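Local coordinates for protein dehydrogenase (PDB 3EZY) that catalyses the NAD(+)-dependent oxidation of myo-inositol to scyllo-inosose, and probably serves in myo-inositol breakdown, at residues A[51-54]-A[58-61]; A[30-33]-A[39-42]; A[123-128]-A[181-186]. One frame throughout, in Å; residues are numbered along the deposited sequence.

Interaction 1 of 3, residues A[51-54]-A[58-61]; sequences KAYK and ELIE
The Tyr53 ring packs on Leu59 and on the root of Glu58. The ring carbon Tyr53 CD2 comes to 3.5 Å from Leu59 CA and stands almost as near the beta carbon, with CD2 to Leu59 CB at 3.6 Å. The two side chains cross at about a right angle, and it is the root of the leucine that touches: with CG anti to the backbone N (chi1 -179°), the isobutyl group runs on past the ring to Ala31, Ser33 and Ile8. A second apolar touch lies at the other delta carbon, where Tyr53 CD1 meets Glu58 CB at 3.7 Å. Of the glutamate side chain, it is the beta methylene that touches.

Packing against the helix backbone comes next. Over one face of the ring, and displaced toward its rim, lie Leu59 N and Glu58 O, the latter 4.1 Å from Tyr53 CZ; the ring thus rests on the peptide link joining the two helical residues.

Strand 51-53 is the outermost strand, within this chain, of the parallel sheet of a Rossmann fold, and helix 56-61 lies in the connection that leads back across the sheet to strand 67-70. Alternation of side chains along the strand assigns the two faces: Tyr53 CB points toward helix 56-61, whereas Ala52 CB points away and packs on Leu40 and Lys44 of helix 37-47.

The polar end of the tyrosine is held just beyond the helix. CG sits beside the backbone N (chi1 -66°), which lays the ring over the Glu58-Leu59 peptide, and Tyr53 OH hydrogen-bonds Asp62 OD2.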
ATOM      1  N   LYS A  51      13.373  46.821   9.880  1.00 30.67           N
ATOM      2  CA  LYS A  51      13.803  47.636   8.751  1.00 29.84           C
ATOM      3  C   LYS A  51      13.243  47.100   7.426  1.00 29.43           C
ATOM      4  O   LYS A  51      13.254  45.891   7.162  1.00 29.37           O
ATOM      5  CB  LYS A  51      15.332  47.633   8.673  1.00 29.47           C
ATOM      6  CG  LYS A  51      16.002  48.244   9.889  1.00 31.13           C
ATOM      7  CD  LYS A  51      15.694  49.759  10.005  1.00 32.20           C
ATOM      8  CE  LYS A  51      15.704  50.441   8.633  1.00 35.18           C
ATOM      9  NZ  LYS A  51      15.530  51.926   8.695  1.00 39.35           N
ATOM     10  N   ALA A  52      12.784  47.993   6.574  1.00 28.29           N
ATOM     11  CA  ALA A  52      12.360  47.578   5.259  1.00 27.63           C
ATOM     12  C   ALA A  52      13.088  48.471   4.290  1.00 27.32           C
ATOM     13  O   ALA A  52      13.034  49.682   4.422  1.00 27.37           O
ATOM     14  CB  ALA A  52      10.840  47.741   5.121  1.00 27.60           C
ATOM     15  N   TYR A  53      13.766  47.891   3.311  1.00 27.18           N
ATOM     16  CA  TYR A  53      14.572  48.668   2.373  1.00 27.63           C
ATOM     17  C   TYR A  53      14.140  48.474   0.933  1.00 28.54           C
ATOM     18  O   TYR A  53      14.066  47.338   0.451  1.00 27.97           O
ATOM     19  CB  TYR A  53      16.043  48.230   2.479  1.00 27.33           C
ATOM     20  CG  TYR A  53      16.716  48.537   3.790  1.00 27.34           C
ATOM     21  CD1 TYR A  53      17.091  49.854   4.114  1.00 30.54           C
ATOM     22  CD2 TYR A  53      17.038  47.530   4.676  1.00 28.32           C
ATOM     23  CE1 TYR A  53      17.742  50.146   5.308  1.00 31.36           C
ATOM     24  CE2 TYR A  53      17.678  47.807   5.878  1.00 29.00           C
ATOM     25  CZ  TYR A  53      18.029  49.126   6.185  1.00 31.33           C
ATOM     26  OH  TYR A  53      18.682  49.419   7.368  1.00 32.55           O
ATOM     27  N   LYS A  54      13.913  49.575   0.221  1.00 28.73           N
ATOM     28  CA  LYS A  54      13.654  49.516  -1.218  1.00 30.67           C
ATOM     29  C   LYS A  54      14.887  49.085  -1.992  1.00 29.97           C
ATOM     30  O   LYS A  54      14.803  48.324  -2.951  1.00 30.06           O
ATOM     31  CB  LYS A  54      13.194  50.878  -1.758  1.00 31.46           C
ATOM     32  CG  LYS A  54      11.766  51.200  -1.457  1.00 36.60           C
ATOM     33  CD  LYS A  54      11.383  52.571  -2.053  1.00 41.67           C
ATOM     34  CE  LYS A  54      12.042  52.761  -3.438  1.00 45.35           C
ATOM     35  NZ  LYS A  54      11.135  53.552  -4.355  1.00 48.81           N
ATOM     36  N   GLU A  58      21.316  48.748   0.501  1.00 28.27           N
ATOM     37  CA  GLU A  58      21.132  49.279   1.847  0.70 28.51           C
ATOM     38  C   GLU A  58      20.892  48.163   2.877  1.00 27.83           C
ATOM     39  O   GLU A  58      21.344  48.246   4.023  1.00 26.54           O
ATOM     40  CB  GLU A  58      19.982  50.279   1.879  0.70 29.45           C
ATOM     41  CG  GLU A  58      20.159  51.479   0.934  0.70 33.81           C
ATOM     42  CD  GLU A  58      21.463  52.249   1.159  0.70 39.56           C
ATOM     43  OE1 GLU A  58      22.131  52.028   2.190  0.70 41.21           O
ATOM     44  OE2 GLU A  58      21.823  53.085   0.294  0.70 43.10           O
ATOM     45  N   LEU A  59      20.143  47.126   2.500  1.00 26.99           N
ATOM     46  CA  LEU A  59      19.978  45.998   3.417  1.00 24.33           C
ATOM     47  C   LEU A  59      21.331  45.304   3.692  1.00 24.23           C
ATOM     48  O   LEU A  59      21.723  45.015   4.843  1.00 23.16           O
ATOM     49  CB  LEU A  59      18.918  44.993   2.855  1.00 24.35           C
ATOM     50  CG  LEU A  59      18.628  43.766   3.750  1.00 22.07           C
ATOM     51  CD1 LEU A  59      17.168  43.260   3.626  1.00 17.12           C
ATOM     52  CD2 LEU A  59      19.641  42.615   3.502  1.00 22.26           C
ATOM     53  N   ILE A  60      22.040  44.975   2.634  1.00 24.04           N
ATOM     54  CA  ILE A  60      23.318  44.294   2.770  1.00 24.35           C
ATOM     55  C   ILE A  60      24.342  45.082   3.603  1.00 25.77           C
ATOM     56  O   ILE A  60      25.127  44.493   4.347  1.00 25.23           O
ATOM     57  CB  ILE A  60      23.881  43.989   1.368  1.00 24.25           C
ATOM     58  CG1 ILE A  60      23.021  42.890   0.715  1.00 23.38           C
ATOM     59  CG2 ILE A  60      25.379  43.657   1.436  1.00 23.23           C
ATOM     60  CD1 ILE A  60      23.097  42.863  -0.781  1.00 21.47           C
ATOM     61  N   GLU A  61      24.339  46.407   3.475  1.00 27.01           N
ATOM     62  CA  GLU A  61      25.323  47.268   4.181  1.00 28.26           C
ATOM     63  C   GLU A  61      24.893  47.605   5.613  1.00 28.51           C
ATOM     64  O   GLU A  61      25.696  48.063   6.423  1.00 28.11           O
ATOM     65  CB  GLU A  61      25.614  48.532   3.343  1.00 28.25           C
ATOM     66  CG  GLU A  61      26.360  48.235   2.016  1.00 32.77           C
ATOM     67  CD  GLU A  61      26.149  49.311   0.948  1.00 38.77           C
ATOM     68  OE1 GLU A  61      25.923  50.485   1.308  1.00 42.37           O
ATOM     69  OE2 GLU A  61      26.212  48.998  -0.258  1.00 38.37           O
TER

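Interaction 2 of 3, residues A[30-33]-A[39-42]; sequences YAIS and RLRE
Ile32 and Leu40 slide past each other in opposite directions, and nearly every close approach involves one methyl, Leu40 CD1. It lies 3.8 Å from Ile32 CG1 and 3.9 Å from Ile32 CD1, so the methyl runs alongside the longer branch of the isoleucine. The same methyl reaches down to the strand backbone, with Leu40 CD1 at 3.9 Å from Ser33 CA. In return, the tip of the isoleucine touches the helix main chain, Ile32 CD1 standing 3.8 Å from Leu40 O. Two torsions account for this interleaving. Ile32 holds CG1 in the crowded position between backbone N and carbonyl carbon (chi1 53°), which lifts that branch toward the helix; Leu40 has CG anti to its N (chi1 -166°), dropping both methyls onto the sheet. All three touching residues are buried, and Leu40 packs further on Ala52 of the adjoining strand.

The other faces of the helix are different in character. Arg41 and Glu42 are exposed, with their CB atoms directed away from the strand. Arg39 also leaves the apolar patch: its guanidinium hydrogen-bonds Leu10 O through NE and Thr15 OG1 through NH2. On the strand, Ser33 CB points away from helix 37-47, and its OG hydrogen-bonds Tyr53 O, so this hydroxyl is satisfied by the adjoining strand 51-53.

Strand 27-33, helix 37-47 and strand 51-53 form a beta-alpha-beta unit of parallel strands, and the leucine-on-isoleucine packing helps seat its helix on the sheet of the NAD-binding Rossmann fold.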
ATOM      1  N   TYR A  30      15.262  40.650  10.749  1.00 28.73           N
ATOM      2  CA  TYR A  30      15.568  42.026  11.116  1.00 27.64           C
ATOM      3  C   TYR A  30      15.224  42.991  10.002  1.00 26.80           C
ATOM      4  O   TYR A  30      14.819  44.126  10.272  1.00 27.01           O
ATOM      5  CB  TYR A  30      17.045  42.174  11.494  1.00 27.21           C
ATOM      6  CG  TYR A  30      17.493  43.604  11.678  1.00 26.06           C
ATOM      7  CD1 TYR A  30      17.284  44.261  12.877  1.00 30.42           C
ATOM      8  CD2 TYR A  30      18.119  44.298  10.659  1.00 28.66           C
ATOM      9  CE1 TYR A  30      17.684  45.566  13.059  1.00 30.23           C
ATOM     10  CE2 TYR A  30      18.519  45.602  10.827  1.00 28.54           C
ATOM     11  CZ  TYR A  30      18.304  46.227  12.034  1.00 31.36           C
ATOM     12  OH  TYR A  30      18.715  47.538  12.223  1.00 34.84           O
ATOM     13  N   ALA A  31      15.446  42.575   8.758  1.00 25.32           N
ATOM     14  CA  ALA A  31      15.229  43.467   7.610  1.00 24.25           C
ATOM     15  C   ALA A  31      14.654  42.736   6.418  1.00 23.86           C
ATOM     16  O   ALA A  31      14.960  41.575   6.180  1.00 23.16           O
ATOM     17  CB  ALA A  31      16.538  44.168   7.199  1.00 23.15           C
ATOM     18  N   ILE A  32      13.839  43.444   5.651  1.00 23.64           N
ATOM     19  CA  ILE A  32      13.349  42.918   4.399  1.00 23.58           C
ATOM     20  C   ILE A  32      13.575  43.942   3.301  1.00 24.18           C
ATOM     21  O   ILE A  32      13.710  45.152   3.566  1.00 24.55           O
ATOM     22  CB  ILE A  32      11.832  42.550   4.478  1.00 22.99           C
ATOM     23  CG1 ILE A  32      10.979  43.750   4.989  1.00 20.60           C
ATOM     24  CG2 ILE A  32      11.636  41.284   5.288  1.00 22.95           C
ATOM     25  CD1 ILE A  32       9.481  43.518   4.889  1.00 21.17           C
ATOM     26  N   SER A  33      13.629  43.468   2.066  1.00 24.01           N
ATOM     27  CA  SER A  33      13.801  44.368   0.948  1.00 24.35           C
ATOM     28  C   SER A  33      13.022  43.780  -0.209  1.00 25.43           C
ATOM     29  O   SER A  33      12.992  42.555  -0.382  1.00 23.58           O
ATOM     30  CB  SER A  33      15.280  44.521   0.559  1.00 23.82           C
ATOM     31  OG  SER A  33      15.424  45.255  -0.648  1.00 25.11           O
ATOM     32  N   ARG A  39       4.079  45.887  -1.385  1.00 30.46           N
ATOM     33  CA  ARG A  39       4.539  44.584  -0.900  1.00 30.06           C
ATOM     34  C   ARG A  39       5.440  44.751   0.334  1.00 29.57           C
ATOM     35  O   ARG A  39       5.167  44.195   1.404  1.00 27.88           O
ATOM     36  CB  ARG A  39       5.283  43.866  -2.029  1.00 30.87           C
ATOM     37  CG  ARG A  39       5.677  42.382  -1.728  1.00 33.98           C
ATOM     38  CD  ARG A  39       4.456  41.494  -1.531  1.00 32.82           C
ATOM     39  NE  ARG A  39       4.827  40.141  -1.124  1.00 33.19           N
ATOM     40  CZ  ARG A  39       4.028  39.310  -0.458  1.00 36.79           C
ATOM     41  NH1 ARG A  39       2.791  39.701  -0.126  1.00 35.00           N
ATOM     42  NH2 ARG A  39       4.459  38.082  -0.113  1.00 37.08           N
ATOM     43  N   LEU A  40       6.506  45.538   0.182  1.00 29.07           N
ATOM     44  CA  LEU A  40       7.388  45.885   1.290  1.00 28.45           C
ATOM     45  C   LEU A  40       6.634  46.435   2.534  1.00 29.32           C
ATOM     46  O   LEU A  40       6.813  45.942   3.645  1.00 27.85           O
ATOM     47  CB  LEU A  40       8.373  46.929   0.794  1.00 29.22           C
ATOM     48  CG  LEU A  40       9.584  47.199   1.686  1.00 28.12           C
ATOM     49  CD1 LEU A  40      10.298  45.853   1.926  1.00 29.03           C
ATOM     50  CD2 LEU A  40      10.488  48.200   0.978  1.00 28.77           C
ATOM     51  N   ARG A  41       5.799  47.471   2.338  1.00 29.96           N
ATOM     52  CA  ARG A  41       4.973  48.051   3.400  1.00 31.65           C
ATOM     53  C   ARG A  41       4.129  47.000   4.093  1.00 31.63           C
ATOM     54  O   ARG A  41       4.072  46.919   5.336  1.00 32.14           O
ATOM     55  CB  ARG A  41       3.895  48.973   2.806  1.00 32.31           C
ATOM     56  CG  ARG A  41       4.252  50.350   2.459  1.00 36.74           C
ATOM     57  CD  ARG A  41       2.949  51.024   2.005  1.00 40.46           C
ATOM     58  NE  ARG A  41       2.338  51.820   3.056  1.00 42.47           N
ATOM     59  CZ  ARG A  41       1.546  52.875   2.830  1.00 44.78           C
ATOM     60  NH1 ARG A  41       1.273  53.244   1.594  1.00 43.68           N
ATOM     61  NH2 ARG A  41       1.041  53.584   3.834  1.00 44.08           N
ATOM     62  N   GLU A  42       3.398  46.242   3.283  1.00 32.06           N
ATOM     63  CA  GLU A  42       2.487  45.266   3.857  1.00 33.35           C
ATOM     64  C   GLU A  42       3.205  44.193   4.653  1.00 31.58           C
ATOM     65  O   GLU A  42       2.763  43.825   5.735  1.00 32.45           O
ATOM     66  CB  GLU A  42       1.563  44.690   2.787  1.00 34.40           C
ATOM     67  CG  GLU A  42       0.415  45.676   2.540  1.00 40.10           C
ATOM     68  CD  GLU A  42      -0.274  45.490   1.196  1.00 46.79           C
ATOM     69  OE1 GLU A  42      -0.005  44.469   0.510  1.00 51.82           O
ATOM     70  OE2 GLU A  42      -1.095  46.365   0.835  1.00 46.87           O
TER

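Interaction 3 of 3, residues A[123-128]-A[181-186]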
ATOM      1  N   ASN A 123      16.555  23.163  -1.734  1.00 21.33           N
ATOM      2  CA  ASN A 123      15.732  22.784  -0.587  1.00 21.61           C
ATOM      3  C   ASN A 123      15.327  21.309  -0.538  1.00 21.03           C
ATOM      4  O   ASN A 123      15.070  20.780   0.522  1.00 21.57           O
ATOM      5  CB  ASN A 123      14.450  23.650  -0.516  1.00 20.56           C
ATOM      6  CG  ASN A 123      13.562  23.470  -1.742  1.00 23.55           C
ATOM      7  OD1 ASN A 123      13.958  23.832  -2.851  1.00 22.29           O
ATOM      8  ND2 ASN A 123      12.361  22.907  -1.556  1.00 19.85           N
ATOM      9  N   ARG A 124      15.229  20.638  -1.673  1.00 21.93           N
ATOM     10  CA  ARG A 124      14.774  19.243  -1.627  1.00 22.24           C
ATOM     11  C   ARG A 124      15.771  18.329  -0.914  1.00 21.93           C
ATOM     12  O   ARG A 124      15.395  17.223  -0.546  1.00 21.96           O
ATOM     13  CB  ARG A 124      14.434  18.683  -3.025  1.00 22.10           C
ATOM     14  CG  ARG A 124      13.491  19.605  -3.824  1.00 22.57           C
ATOM     15  CD  ARG A 124      12.979  18.989  -5.126  1.00 25.01           C
ATOM     16  NE  ARG A 124      12.220  20.007  -5.897  1.00 26.65           N
ATOM     17  CZ  ARG A 124      11.985  19.930  -7.211  1.00 26.10           C
ATOM     18  NH1 ARG A 124      12.411  18.864  -7.896  1.00 24.94           N
ATOM     19  NH2 ARG A 124      11.311  20.900  -7.841  1.00 24.26           N
ATOM     20  N   ARG A 125      17.033  18.744  -0.735  1.00 20.73           N
ATOM     21  CA  ARG A 125      17.924  17.890   0.100  1.00 20.75           C
ATOM     22  C   ARG A 125      17.394  17.794   1.511  1.00 21.45           C
ATOM     23  O   ARG A 125      17.863  16.949   2.253  1.00 20.32           O
ATOM     24  CB  ARG A 125      19.336  18.430   0.232  1.00 20.44           C
ATOM     25  CG  ARG A 125      20.090  18.500  -1.087  1.00 19.33           C
ATOM     26  CD  ARG A 125      21.563  18.683  -0.824  1.00 20.81           C
ATOM     27  NE  ARG A 125      22.335  18.813  -2.059  1.00 21.90           N
ATOM     28  CZ  ARG A 125      23.658  18.708  -2.086  1.00 23.95           C
ATOM     29  NH1 ARG A 125      24.292  18.548  -0.948  1.00 22.23           N
ATOM     30  NH2 ARG A 125      24.340  18.798  -3.239  1.00 23.49           N
ATOM     31  N   PHE A 126      16.466  18.700   1.901  1.00 21.08           N
ATOM     32  CA  PHE A 126      16.027  18.741   3.276  1.00 21.92           C
ATOM     33  C   PHE A 126      14.611  18.254   3.420  1.00 22.15           C
ATOM     34  O   PHE A 126      14.039  18.431   4.486  1.00 22.32           O
ATOM     35  CB  PHE A 126      16.187  20.172   3.878  1.00 22.43           C
ATOM     36  CG  PHE A 126      17.618  20.691   3.794  1.00 21.50           C
ATOM     37  CD1 PHE A 126      18.530  20.395   4.799  1.00 24.89           C
ATOM     38  CD2 PHE A 126      18.059  21.391   2.663  1.00 21.91           C
ATOM     39  CE1 PHE A 126      19.859  20.831   4.719  1.00 22.17           C
ATOM     40  CE2 PHE A 126      19.385  21.844   2.572  1.00 22.73           C
ATOM     41  CZ  PHE A 126      20.285  21.559   3.613  1.00 22.46           C
ATOM     42  N   ASP A 127      14.020  17.740   2.336  1.00 21.77           N
ATOM     43  CA  ASP A 127      12.755  16.970   2.379  1.00 22.83           C
ATOM     44  C   ASP A 127      12.944  15.727   3.270  1.00 23.43           C
ATOM     45  O   ASP A 127      13.888  14.949   3.090  1.00 22.85           O
ATOM     46  CB  ASP A 127      12.376  16.573   0.924  1.00 23.62           C
ATOM     47  CG  ASP A 127      11.135  15.669   0.837  1.00 25.24           C
ATOM     48  OD1 ASP A 127      11.193  14.496   1.282  1.00 23.70           O
ATOM     49  OD2 ASP A 127      10.102  16.106   0.273  1.00 26.72           O
ATOM     50  N   ARG A 128      12.098  15.545   4.283  1.00 23.51           N
ATOM     51  CA  ARG A 128      12.368  14.459   5.217  1.00 23.85           C
ATOM     52  C   ARG A 128      12.439  13.076   4.543  1.00 22.39           C
ATOM     53  O   ARG A 128      13.208  12.228   4.999  1.00 21.62           O
ATOM     54  CB  ARG A 128      11.347  14.408   6.375  1.00 24.85           C
ATOM     55  CG  ARG A 128       9.937  14.147   5.899  1.00 32.04           C
ATOM     56  CD  ARG A 128       8.870  14.485   6.951  1.00 40.46           C
ATOM     57  NE  ARG A 128       8.697  13.402   7.912  1.00 48.39           N
ATOM     58  CZ  ARG A 128       9.178  13.406   9.158  1.00 52.13           C
ATOM     59  NH1 ARG A 128       8.951  12.360   9.956  1.00 51.52           N
ATOM     60  NH2 ARG A 128       9.877  14.458   9.611  1.00 53.64           N
ATOM     61  N   ALA A 181      20.603  13.859  -7.668  1.00 19.96           N
ATOM     62  CA  ALA A 181      21.408  12.756  -8.155  1.00 20.68           C
ATOM     63  C   ALA A 181      22.772  12.676  -7.505  1.00 21.77           C
ATOM     64  O   ALA A 181      23.194  11.596  -7.093  1.00 22.66           O
ATOM     65  CB  ALA A 181      21.541  12.825  -9.713  1.00 20.52           C
ATOM     66  N   ARG A 182      23.494  13.803  -7.472  1.00 22.50           N
ATOM     67  CA  ARG A 182      24.820  13.867  -6.887  1.00 21.67           C
ATOM     68  C   ARG A 182      24.717  13.617  -5.387  1.00 21.72           C
ATOM     69  O   ARG A 182      25.515  12.886  -4.829  1.00 21.12           O
ATOM     70  CB  ARG A 182      25.452  15.255  -7.106  1.00 20.68           C
ATOM     71  CG  ARG A 182      25.729  15.542  -8.592  1.00 19.79           C
ATOM     72  CD  ARG A 182      26.399  16.921  -8.780  1.00 21.93           C
ATOM     73  NE  ARG A 182      27.690  17.002  -8.107  1.00 23.63           N
ATOM     74  CZ  ARG A 182      27.961  17.742  -7.036  1.00 25.52           C
ATOM     75  NH1 ARG A 182      27.019  18.488  -6.467  1.00 26.54           N
ATOM     76  NH2 ARG A 182      29.201  17.723  -6.525  1.00 25.52           N
ATOM     77  N   TYR A 183      23.737  14.240  -4.745  1.00 21.54           N
ATOM     78  CA  TYR A 183      23.563  14.111  -3.306  1.00 21.94           C
ATOM     79  C   TYR A 183      23.235  12.675  -2.894  1.00 22.50           C
ATOM     80  O   TYR A 183      23.792  12.159  -1.916  1.00 22.49           O
ATOM     81  CB  TYR A 183      22.414  14.994  -2.926  1.00 22.34           C
ATOM     82  CG  TYR A 183      21.954  14.957  -1.504  1.00 24.66           C
ATOM     83  CD1 TYR A 183      22.795  15.337  -0.439  1.00 26.33           C
ATOM     84  CD2 TYR A 183      20.625  14.648  -1.225  1.00 28.34           C
ATOM     85  CE1 TYR A 183      22.315  15.343   0.865  1.00 29.55           C
ATOM     86  CE2 TYR A 183      20.153  14.654   0.045  1.00 27.92           C
ATOM     87  CZ  TYR A 183      20.987  14.990   1.077  1.00 30.36           C
ATOM     88  OH  TYR A 183      20.439  14.979   2.323  1.00 36.51           O
ATOM     89  N   ILE A 184      22.341  12.030  -3.641  1.00 22.00           N
ATOM     90  CA  ILE A 184      21.941  10.658  -3.305  1.00 23.55           C
ATOM     91  C   ILE A 184      23.060   9.653  -3.625  1.00 24.07           C
ATOM     92  O   ILE A 184      23.320   8.749  -2.847  1.00 24.78           O
ATOM     93  CB  ILE A 184      20.683  10.201  -4.078  1.00 23.84           C
ATOM     94  CG1 ILE A 184      19.454  11.095  -3.777  1.00 23.13           C
ATOM     95  CG2 ILE A 184      20.403   8.671  -3.866  1.00 22.88           C
ATOM     96  CD1 ILE A 184      18.991  11.124  -2.376  1.00 23.28           C
ATOM     97  N   MET A 185      23.705   9.803  -4.777  1.00 24.25           N
ATOM     98  CA  MET A 185      24.635   8.776  -5.235  1.00 24.70           C
ATOM     99  C   MET A 185      26.055   8.919  -4.685  1.00 26.13           C
ATOM    100  O   MET A 185      26.821   7.956  -4.735  1.00 26.17           O
ATOM    101  CB  MET A 185      24.662   8.664  -6.760  1.00 24.46           C
ATOM    102  CG  MET A 185      23.313   8.170  -7.381  1.00 23.26           C
ATOM    103  SD  MET A 185      22.696   6.500  -6.965  1.00 13.38           S
ATOM    104  CE  MET A 185      23.417   5.726  -8.406  1.00 22.86           C
ATOM    105  N   GLY A 186      26.390  10.101  -4.176  1.00 26.22           N
ATOM    106  CA  GLY A 186      27.648  10.304  -3.503  1.00 27.42           C
ATOM    107  C   GLY A 186      28.825  10.288  -4.469  1.00 28.13           C
ATOM    108  O   GLY A 186      29.965  10.080  -4.059  1.00 27.96           O
TER
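Arg125 NH2 forms a salt bridge with Asp179 OD1, outside the two segments, with a long, weak ion pair to Asp308 OD1; Arg182 NH1, 4.2 Å from Arg125 NH2, lies at the guanidinium edge. Arg182 NH1 makes its own salt bridge to Asp308 OD1, which probably eases the closeness of the two positive groups, and Arg182 NH2 pairs with Glu188.

The contact itself rests on Tyr183. Arg125, extended from CG to NE (chi3 -178°), lies across the ring face, and its CD makes a CH-pi contact 3.8 Å from the Tyr183 ring centroid, 17° off the normal. Beyond CD the guanidinium tilts 23° from the ring plane and shifts toward the rim, with Arg125 NH1 3.6 Å from Tyr183 CD1. At the other end Tyr183 OH is 3.2 Å from Arg125 O. With an alanine in place of Tyr183 the ring under the arginine chain is gone, and the guanidinium would probably be freer to swing away from Asp179.

Helix 174-185, which carries Tyr183, packs through Ala181 and Met185 on strand 145-153, while the 123-128 loop, following strand 118-121, leans on helix 277-298 through Asn123, Arg124 and Phe126 and leads into helix 128-138, N-capped by Asp127.

How the interactions relate
Interactions 1 and 2 serve one sheet from its two faces: their centres are 9 Å apart, and strands 27-33 and 51-53 are neighbours joined by a probable hydrogen bond, Tyr53 N to Ile32 O at 2.8 Å. Interaction 2 is fully buried and its side-chain contacts are aliphatic; interaction 1, at the outermost strand, is partly buried and mixes an aromatic ring with a leucine and the root of an exposed glutamate. Interaction 3 stands apart, its centre 33 Å from that of interaction 1 and 32 Å from that of interaction 2. Though nearer the chain's centre, it is partly buried and relies on an arginine chain laid over a tyrosine face, with a CH-pi contact, amid charged groups.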